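PDB 2FEF: hypothetical protein PA2201 from Pseudomonas aeruginosa, which is of unknown function but probably acts as an immunity protein that neutralises a PoNe-type DNase toxin. Local coordinates for residues Gly144-Ala149 / Arg179-Leu184; Ala149-Ala154 / Pro250-Trp255. All blocks are in the same frame, centred on the assembly; numbering follows the deposited sequence. Where two conformers were deposited one is given.

Interaction 1: Gly144-Ala149 / Arg179-Leu184; sequences GQYPFA and RLLDYL
The ring of Tyr146 meets Leu181 obliquely, the leucine touching it at one ortho-to-hydroxyl carbon. Leu181 CD1 comes to 3.6 Å from Tyr146 CE1, and the rest of the leucine fork follows the ring outward to the phenolic end. There Tyr146 OH sits 3.6 Å from Leu181 CG and, on the neighbouring residue, 3.6 Å from Leu180 CB, in a notch between two consecutive side chains of helix 179-189. His200 and Phe204 also bring their rings against Tyr146.

The reach of Tyr146 comes from its first torsion: with CG anti to the backbone N (chi1 -169°), the side chain carries the ring across to helix 179-189. Leu181 comes from the opposite direction, its CG anti to the carbonyl carbon (chi1 -65°), and its two methyls divide the work. Leu181 CD1 touches both the Tyr146 ring and, at 4.1 Å, Ala149 CB, while Leu181 CD2 lies 4.0 Å from Ala149 O. The backbones of the two segments are nearest here, Ala149 CA and Leu181 CA being 7.9 Å apart, an approach that the small alanine probably allows.

Between the two segments the contact is purely van der Waals. The buried hydroxyl of Tyr146 is satisfied just before the second helix, by a hydrogen bond to Asp178 OD1, which fixes the phenol end beside the first turn of that helix. The phenol thus has an apolar flank, made by Leu180 and Leu181, and a single polar tie at its end. This is helix-to-helix packing in an all-alpha fold: helices 146-158 and 179-189 are joined near their N-terminal ends by an apolar seam and a tyrosine that spans it.

Interaction 2: Ala149-Ala154 / Pro250-Trp255; sequences ALQLLA and PYAWGW
Leu150 sets one methyl on the indole of Trp253. Leu150 CD2 stands 3.6 Å from the centroid of the Trp253 five-membered ring, only 5° off the ring normal, a CH-pi contact over the face. Beside it, Gln151 donates from NE2 to the carbonyl O of Ala252 at 3.0 Å. The hydrogen bond is bent (134° at the hydrogen); it arrives in the carbonyl plane on a lone pair, though the acceptor is tilted out of the glutamine's own amide plane. Gln151 gets there with CG anti to its backbone nitrogen (chi1 -172°) and an extended chain; Gln151 CB also packs 4.0 Å from Ala252 CB.

Second-shell partners hold both groups in place. Gln151 NE2 has another acceptor in Ser84 O, so the amide bridges the loop and helix 66-93. Trp253 NE1 bonds to Tyr230 OH, which helps set the turn of the indole, and Phe204 meets its ring. Farther out, Tyr251 O accepts from Thr85 OG1, a second tie to helix 66-93. The loop between helices 238-243 and 258-267 is thus held against helix 146-158 at Ala252 and Trp253; that helix also packs against helices 179-189 and 258-267, Leu150 touching both.

In the fold
Both contacts use helix 146-158 and share Ala149, with about 9 Å between their centres. Interaction 1 joins the helix to 179-189, and interaction 2 joins it to the 250-255 loop. Direct packing connects them: Leu184 CD1 touches Leu150 CD1 at 3.7 Å, Leu181 O lies 3.4 Å from Leu153 CD2, and Phe148 CD1 meets Ala252 CB at 3.6 Å. Phe204 bridges them as well, its ring meeting both Tyr146 and Trp253. Segments 179-184 and 250-255 both belong to the part of the chain related to the C-terminal region of PoNe immunity proteins, so helix 146-158 packs against two separate pieces of it. Nearby, Tyr251 reaches Asp50 and Arg54 of a second subunit.

Interaction 1: Gly144-Ala149 / Arg179-Leu184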
ATOM      1  N   GLY B 144      18.107 -15.907   5.446  1.00 30.39           N
ATOM      2  CA  GLY B 144      17.399 -15.861   4.165  1.00 29.61           C
ATOM      3  C   GLY B 144      17.533 -14.557   3.389  1.00 28.88           C
ATOM      4  O   GLY B 144      17.051 -14.474   2.272  1.00 28.09           O
ATOM      5  N   GLN B 145      18.160 -13.548   3.999  0.50 28.67           N
ATOM      6  CA  GLN B 145      18.356 -12.260   3.337  0.50 28.54           C
ATOM      7  C   GLN B 145      19.438 -12.305   2.281  0.50 27.34           C
ATOM      8  O   GLN B 145      19.560 -11.361   1.502  0.50 27.04           O
ATOM      9  CB  GLN B 145      18.740 -11.164   4.335  0.50 27.98           C
ATOM     10  CG  GLN B 145      17.578 -10.534   5.085  0.50 29.15           C
ATOM     11  CD  GLN B 145      18.024  -9.392   5.989  0.50 30.34           C
ATOM     12  OE1 GLN B 145      18.727  -9.607   6.971  0.50 30.10           O
ATOM     13  NE2 GLN B 145      17.613  -8.164   5.652  0.50 33.50           N
ATOM     14  N   TYR B 146      20.247 -13.362   2.288  1.00 27.12           N
ATOM     15  CA  TYR B 146      21.412 -13.488   1.386  1.00 26.81           C
ATOM     16  C   TYR B 146      21.141 -13.023  -0.060  1.00 26.36           C
ATOM     17  O   TYR B 146      21.983 -12.356  -0.626  1.00 27.20           O
ATOM     18  CB  TYR B 146      21.917 -14.933   1.352  1.00 27.05           C
ATOM     19  CG  TYR B 146      23.263 -15.132   0.681  1.00 27.20           C
ATOM     20  CD1 TYR B 146      24.461 -14.995   1.414  1.00 27.66           C
ATOM     21  CD2 TYR B 146      23.354 -15.531  -0.667  1.00 26.81           C
ATOM     22  CE1 TYR B 146      25.706 -15.208   0.820  1.00 27.31           C
ATOM     23  CE2 TYR B 146      24.595 -15.733  -1.265  1.00 26.30           C
ATOM     24  CZ  TYR B 146      25.758 -15.589  -0.527  1.00 26.74           C
ATOM     25  OH  TYR B 146      26.977 -15.796  -1.126  1.00 27.79           O
ATOM     26  N   PRO B 147      19.985 -13.382  -0.655  1.00 26.22           N
ATOM     27  CA  PRO B 147      19.784 -12.926  -2.048  1.00 25.20           C
ATOM     28  C   PRO B 147      19.876 -11.397  -2.229  1.00 25.07           C
ATOM     29  O   PRO B 147      20.248 -10.964  -3.278  1.00 23.17           O
ATOM     30  CB  PRO B 147      18.371 -13.390  -2.376  1.00 26.08           C
ATOM     31  CG  PRO B 147      18.153 -14.609  -1.485  1.00 25.98           C
ATOM     32  CD  PRO B 147      18.839 -14.183  -0.182  1.00 26.02           C
ATOM     33  N   PHE B 148      19.486 -10.585  -1.238  1.00 24.39           N
ATOM     34  CA  PHE B 148      19.660  -9.121  -1.415  1.00 24.92           C
ATOM     35  C   PHE B 148      21.119  -8.739  -1.423  1.00 24.23           C
ATOM     36  O   PHE B 148      21.517  -7.761  -2.092  1.00 24.61           O
ATOM     37  CB  PHE B 148      18.957  -8.320  -0.273  1.00 24.06           C
ATOM     38  CG  PHE B 148      17.467  -8.466  -0.278  1.00 24.89           C
ATOM     39  CD1 PHE B 148      16.692  -7.773  -1.195  1.00 23.65           C
ATOM     40  CD2 PHE B 148      16.831  -9.277   0.679  1.00 29.54           C
ATOM     41  CE1 PHE B 148      15.277  -7.890  -1.199  1.00 24.40           C
ATOM     42  CE2 PHE B 148      15.395  -9.401   0.711  1.00 29.94           C
ATOM     43  CZ  PHE B 148      14.633  -8.715  -0.239  1.00 26.50           C
ATOM     44  N   ALA B 149      21.935  -9.458  -0.639  1.00 24.96           N
ATOM     45  CA  ALA B 149      23.382  -9.148  -0.617  1.00 24.72           C
ATOM     46  C   ALA B 149      24.006  -9.609  -1.957  1.00 24.85           C
ATOM     47  O   ALA B 149      24.844  -8.907  -2.550  1.00 24.22           O
ATOM     48  CB  ALA B 149      24.075  -9.818   0.565  1.00 24.24           C
ATOM     49  N   ARG B 179      32.324 -16.951   1.011  1.00 25.99           N
ATOM     50  CA  ARG B 179      33.295 -17.099  -0.071  1.00 26.31           C
ATOM     51  C   ARG B 179      32.834 -16.396  -1.354  1.00 26.41           C
ATOM     52  O   ARG B 179      33.575 -15.596  -1.936  1.00 26.21           O
ATOM     53  CB  ARG B 179      33.590 -18.565  -0.354  1.00 25.94           C
ATOM     54  CG  ARG B 179      34.638 -18.769  -1.492  1.00 27.46           C
ATOM     55  CD  ARG B 179      35.103 -20.204  -1.570  1.00 32.74           C
ATOM     56  NE  ARG B 179      36.069 -20.528  -0.530  1.00 35.19           N
ATOM     57  CZ  ARG B 179      36.609 -21.736  -0.359  1.00 37.24           C
ATOM     58  NH1 ARG B 179      36.252 -22.736  -1.153  1.00 37.66           N
ATOM     59  NH2 ARG B 179      37.500 -21.941   0.612  1.00 36.52           N
ATOM     60  N   LEU B 180      31.606 -16.681  -1.766  1.00 25.78           N
ATOM     61  CA  LEU B 180      31.064 -16.067  -2.989  1.00 26.45           C
ATOM     62  C   LEU B 180      31.009 -14.536  -2.903  1.00 26.04           C
ATOM     63  O   LEU B 180      31.466 -13.847  -3.818  1.00 25.64           O
ATOM     64  CB  LEU B 180      29.681 -16.640  -3.364  1.00 26.40           C
ATOM     65  CG  LEU B 180      28.981 -15.919  -4.532  1.00 26.77           C
ATOM     66  CD1 LEU B 180      29.751 -16.047  -5.860  1.00 24.53           C
ATOM     67  CD2 LEU B 180      27.545 -16.385  -4.691  1.00 25.52           C
ATOM     68  N   LEU B 181      30.475 -14.010  -1.808  1.00 25.56           N
ATOM     69  CA  LEU B 181      30.398 -12.548  -1.669  1.00 26.35           C
ATOM     70  C   LEU B 181      31.803 -11.932  -1.677  1.00 26.93           C
ATOM     71  O   LEU B 181      32.003 -10.850  -2.262  1.00 27.15           O
ATOM     72  CB  LEU B 181      29.623 -12.118  -0.400  1.00 25.60           C
ATOM     73  CG  LEU B 181      28.122 -12.466  -0.348  1.00 25.55           C
ATOM     74  CD1 LEU B 181      27.477 -12.047   1.014  1.00 24.88           C
ATOM     75  CD2 LEU B 181      27.340 -11.932  -1.596  1.00 27.78           C
ATOM     76  N   ASP B 182      32.767 -12.606  -1.042  1.00 27.29           N
ATOM     77  CA  ASP B 182      34.165 -12.162  -1.106  1.00 28.23           C
ATOM     78  C   ASP B 182      34.745 -12.156  -2.532  1.00 28.59           C
ATOM     79  O   ASP B 182      35.411 -11.180  -2.917  1.00 28.71           O
ATOM     80  CB  ASP B 182      35.072 -12.970  -0.170  1.00 28.90           C
ATOM     81  CG  ASP B 182      34.884 -12.602   1.309  1.00 30.72           C
ATOM     82  OD1 ASP B 182      34.170 -11.621   1.612  1.00 31.72           O
ATOM     83  OD2 ASP B 182      35.478 -13.302   2.167  1.00 30.60           O
ATOM     84  N   TYR B 183      34.498 -13.211  -3.315  1.00 27.67           N
ATOM     85  CA  TYR B 183      34.868 -13.206  -4.742  1.00 28.27           C
ATOM     86  C   TYR B 183      34.209 -12.080  -5.528  1.00 28.60           C
ATOM     87  O   TYR B 183      34.874 -11.422  -6.325  1.00 28.40           O
ATOM     88  CB  TYR B 183      34.581 -14.557  -5.406  1.00 29.17           C
ATOM     89  CG  TYR B 183      35.739 -15.518  -5.254  1.00 30.16           C
ATOM     90  CD1 TYR B 183      35.995 -16.134  -4.039  1.00 30.22           C
ATOM     91  CD2 TYR B 183      36.564 -15.821  -6.340  1.00 32.49           C
ATOM     92  CE1 TYR B 183      37.062 -17.022  -3.887  1.00 31.97           C
ATOM     93  CE2 TYR B 183      37.633 -16.714  -6.202  1.00 33.43           C
ATOM     94  CZ  TYR B 183      37.870 -17.304  -4.962  1.00 33.09           C
ATOM     95  OH  TYR B 183      38.921 -18.174  -4.792  1.00 33.17           O
ATOM     96  N   LEU B 184      32.908 -11.865  -5.311  1.00 28.10           N
ATOM     97  CA  LEU B 184      32.189 -10.790  -6.015  1.00 27.57           C
ATOM     98  C   LEU B 184      32.718  -9.401  -5.678  1.00 28.44           C
ATOM     99  O   LEU B 184      32.777  -8.536  -6.541  1.00 29.69           O
ATOM    100  CB  LEU B 184      30.683 -10.869  -5.767  1.00 25.98           C
ATOM    101  CG  LEU B 184      30.004 -12.120  -6.354  1.00 26.92           C
ATOM    102  CD1 LEU B 184      28.518 -12.148  -6.006  1.00 26.34           C
ATOM    103  CD2 LEU B 184      30.233 -12.179  -7.887  1.00 26.25           C
TER

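Interaction 2: Ala149-Ala154 / Pro250-Trp255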
ATOM      1  N   ALA B 149      21.935  -9.458  -0.639  1.00 24.96           N
ATOM      2  CA  ALA B 149      23.382  -9.148  -0.617  1.00 24.72           C
ATOM      3  C   ALA B 149      24.006  -9.609  -1.957  1.00 24.85           C
ATOM      4  O   ALA B 149      24.844  -8.907  -2.550  1.00 24.22           O
ATOM      5  CB  ALA B 149      24.075  -9.818   0.565  1.00 24.24           C
ATOM      6  N   LEU B 150      23.576 -10.773  -2.432  1.00 24.51           N
ATOM      7  CA  LEU B 150      24.009 -11.284  -3.754  1.00 25.03           C
ATOM      8  C   LEU B 150      23.668 -10.241  -4.821  1.00 25.60           C
ATOM      9  O   LEU B 150      24.524  -9.888  -5.635  1.00 27.13           O
ATOM     10  CB  LEU B 150      23.310 -12.627  -4.090  1.00 23.89           C
ATOM     11  CG  LEU B 150      23.545 -13.140  -5.530  1.00 25.53           C
ATOM     12  CD1 LEU B 150      25.042 -13.379  -5.731  1.00 22.58           C
ATOM     13  CD2 LEU B 150      22.735 -14.409  -5.694  1.00 22.96           C
ATOM     14  N   GLN B 151      22.416  -9.752  -4.821  1.00 25.58           N
ATOM     15  CA  GLN B 151      22.004  -8.749  -5.810  1.00 26.04           C
ATOM     16  C   GLN B 151      22.891  -7.487  -5.718  1.00 24.84           C
ATOM     17  O   GLN B 151      23.340  -6.951  -6.731  1.00 23.84           O
ATOM     18  CB  GLN B 151      20.530  -8.313  -5.593  1.00 25.74           C
ATOM     19  CG  GLN B 151      20.049  -7.397  -6.755  1.00 28.10           C
ATOM     20  CD  GLN B 151      18.804  -6.618  -6.422  1.00 29.25           C
ATOM     21  OE1 GLN B 151      18.854  -5.656  -5.644  1.00 29.80           O
ATOM     22  NE2 GLN B 151      17.680  -7.005  -7.030  1.00 27.02           N
ATOM     23  N   LEU B 152      23.118  -7.001  -4.500  1.00 23.93           N
ATOM     24  CA  LEU B 152      23.883  -5.754  -4.338  1.00 23.76           C
ATOM     25  C   LEU B 152      25.297  -5.890  -4.905  1.00 24.14           C
ATOM     26  O   LEU B 152      25.782  -4.970  -5.589  1.00 24.89           O
ATOM     27  CB  LEU B 152      23.937  -5.337  -2.862  1.00 24.18           C
ATOM     28  CG  LEU B 152      22.620  -4.706  -2.400  1.00 23.13           C
ATOM     29  CD1 LEU B 152      22.693  -4.639  -0.826  1.00 27.26           C
ATOM     30  CD2 LEU B 152      22.427  -3.346  -3.037  1.00 26.05           C
ATOM     31  N   LEU B 153      25.962  -7.010  -4.632  1.00 22.71           N
ATOM     32  CA  LEU B 153      27.346  -7.160  -5.096  1.00 24.79           C
ATOM     33  C   LEU B 153      27.363  -7.526  -6.568  1.00 24.48           C
ATOM     34  O   LEU B 153      28.069  -6.888  -7.340  1.00 24.42           O
ATOM     35  CB  LEU B 153      28.149  -8.167  -4.246  1.00 24.51           C
ATOM     36  CG  LEU B 153      28.771  -7.578  -2.971  1.00 26.90           C
ATOM     37  CD1 LEU B 153      27.744  -6.799  -2.108  1.00 27.48           C
ATOM     38  CD2 LEU B 153      29.457  -8.626  -2.141  1.00 26.74           C
ATOM     39  N   ALA B 154      26.570  -8.531  -6.964  1.00 24.75           N
ATOM     40  CA  ALA B 154      26.610  -8.982  -8.377  1.00 24.31           C
ATOM     41  C   ALA B 154      26.115  -7.904  -9.341  1.00 24.62           C
ATOM     42  O   ALA B 154      26.698  -7.725 -10.441  1.00 24.45           O
ATOM     43  CB  ALA B 154      25.799 -10.287  -8.550  1.00 24.28           C
ATOM     44  N   PRO B 250      12.903 -14.632  -4.410  1.00 29.22           N
ATOM     45  CA  PRO B 250      11.985 -14.058  -5.396  1.00 29.35           C
ATOM     46  C   PRO B 250      11.931 -12.524  -5.329  1.00 28.68           C
ATOM     47  O   PRO B 250      11.431 -11.903  -6.255  1.00 28.09           O
ATOM     48  CB  PRO B 250      10.627 -14.639  -4.992  1.00 30.20           C
ATOM     49  CG  PRO B 250      10.752 -14.891  -3.517  1.00 30.27           C
ATOM     50  CD  PRO B 250      12.177 -15.400  -3.376  1.00 29.24           C
ATOM     51  N   TYR B 251      12.445 -11.923  -4.256  1.00 27.93           N
ATOM     52  CA  TYR B 251      12.423 -10.456  -4.133  1.00 27.28           C
ATOM     53  C   TYR B 251      13.655  -9.746  -4.702  1.00 27.29           C
ATOM     54  O   TYR B 251      13.642  -8.498  -4.812  1.00 27.72           O
ATOM     55  CB  TYR B 251      12.193 -10.001  -2.662  1.00 28.02           C
ATOM     56  CG  TYR B 251      10.833 -10.383  -2.141  1.00 27.88           C
ATOM     57  CD1 TYR B 251       9.747  -9.514  -2.311  1.00 26.78           C
ATOM     58  CD2 TYR B 251      10.620 -11.624  -1.487  1.00 24.22           C
ATOM     59  CE1 TYR B 251       8.479  -9.846  -1.829  1.00 28.57           C
ATOM     60  CE2 TYR B 251       9.328 -11.987  -1.034  1.00 25.88           C
ATOM     61  CZ  TYR B 251       8.282 -11.083  -1.204  1.00 28.60           C
ATOM     62  OH  TYR B 251       7.016 -11.359  -0.758  1.00 28.74           O
ATOM     63  N   ALA B 252      14.735 -10.482  -5.022  1.00 25.07           N
ATOM     64  CA  ALA B 252      15.963  -9.806  -5.486  1.00 25.73           C
ATOM     65  C   ALA B 252      16.725 -10.568  -6.574  1.00 26.29           C
ATOM     66  O   ALA B 252      17.418  -9.967  -7.373  1.00 28.00           O
ATOM     67  CB  ALA B 252      16.903  -9.510  -4.323  1.00 25.50           C
ATOM     68  N   TRP B 253      16.590 -11.888  -6.579  1.00 24.96           N
ATOM     69  CA  TRP B 253      17.519 -12.763  -7.348  1.00 25.31           C
ATOM     70  C   TRP B 253      16.763 -13.491  -8.462  1.00 24.85           C
ATOM     71  O   TRP B 253      17.135 -13.422  -9.662  1.00 24.22           O
ATOM     72  CB  TRP B 253      18.165 -13.690  -6.300  1.00 25.31           C
ATOM     73  CG  TRP B 253      19.007 -14.846  -6.768  1.00 24.40           C
ATOM     74  CD1 TRP B 253      19.709 -14.960  -7.931  1.00 26.94           C
ATOM     75  CD2 TRP B 253      19.216 -16.046  -6.048  1.00 24.58           C
ATOM     76  NE1 TRP B 253      20.373 -16.178  -7.976  1.00 27.25           N
ATOM     77  CE2 TRP B 253      20.083 -16.862  -6.825  1.00 28.47           C
ATOM     78  CE3 TRP B 253      18.746 -16.533  -4.817  1.00 24.19           C
ATOM     79  CZ2 TRP B 253      20.485 -18.130  -6.405  1.00 26.33           C
ATOM     80  CZ3 TRP B 253      19.160 -17.801  -4.409  1.00 24.91           C
ATOM     81  CH2 TRP B 253      20.025 -18.562  -5.191  1.00 25.05           C
ATOM     82  N   GLY B 254      15.674 -14.153  -8.069  1.00 25.54           N
ATOM     83  CA  GLY B 254      14.726 -14.773  -9.003  1.00 25.67           C
ATOM     84  C   GLY B 254      15.364 -15.790  -9.948  1.00 26.21           C
ATOM     85  O   GLY B 254      16.062 -16.724  -9.524  1.00 27.34           O
ATOM     86  N   TRP B 255      15.122 -15.576 -11.236  1.00 24.37           N
ATOM     87  CA  TRP B 255      15.534 -16.466 -12.325  1.00 24.44           C
ATOM     88  C   TRP B 255      17.040 -16.438 -12.615  1.00 24.44           C
ATOM     89  O   TRP B 255      17.579 -17.351 -13.230  1.00 24.51           O
ATOM     90  CB  TRP B 255      14.779 -15.973 -13.558  1.00 24.65           C
ATOM     91  CG  TRP B 255      14.932 -16.695 -14.857  1.00 22.91           C
ATOM     92  CD1 TRP B 255      15.724 -16.346 -15.904  1.00 24.09           C
ATOM     93  CD2 TRP B 255      14.203 -17.844 -15.257  1.00 25.75           C
ATOM     94  NE1 TRP B 255      15.537 -17.211 -16.947  1.00 23.91           N
ATOM     95  CE2 TRP B 255      14.592 -18.145 -16.577  1.00 24.82           C
ATOM     96  CE3 TRP B 255      13.235 -18.641 -14.634  1.00 26.84           C
ATOM     97  CZ2 TRP B 255      14.072 -19.233 -17.276  1.00 27.76           C
ATOM     98  CZ3 TRP B 255      12.708 -19.718 -15.340  1.00 24.76           C
ATOM     99  CH2 TRP B 255      13.131 -20.004 -16.645  1.00 25.98           C
TER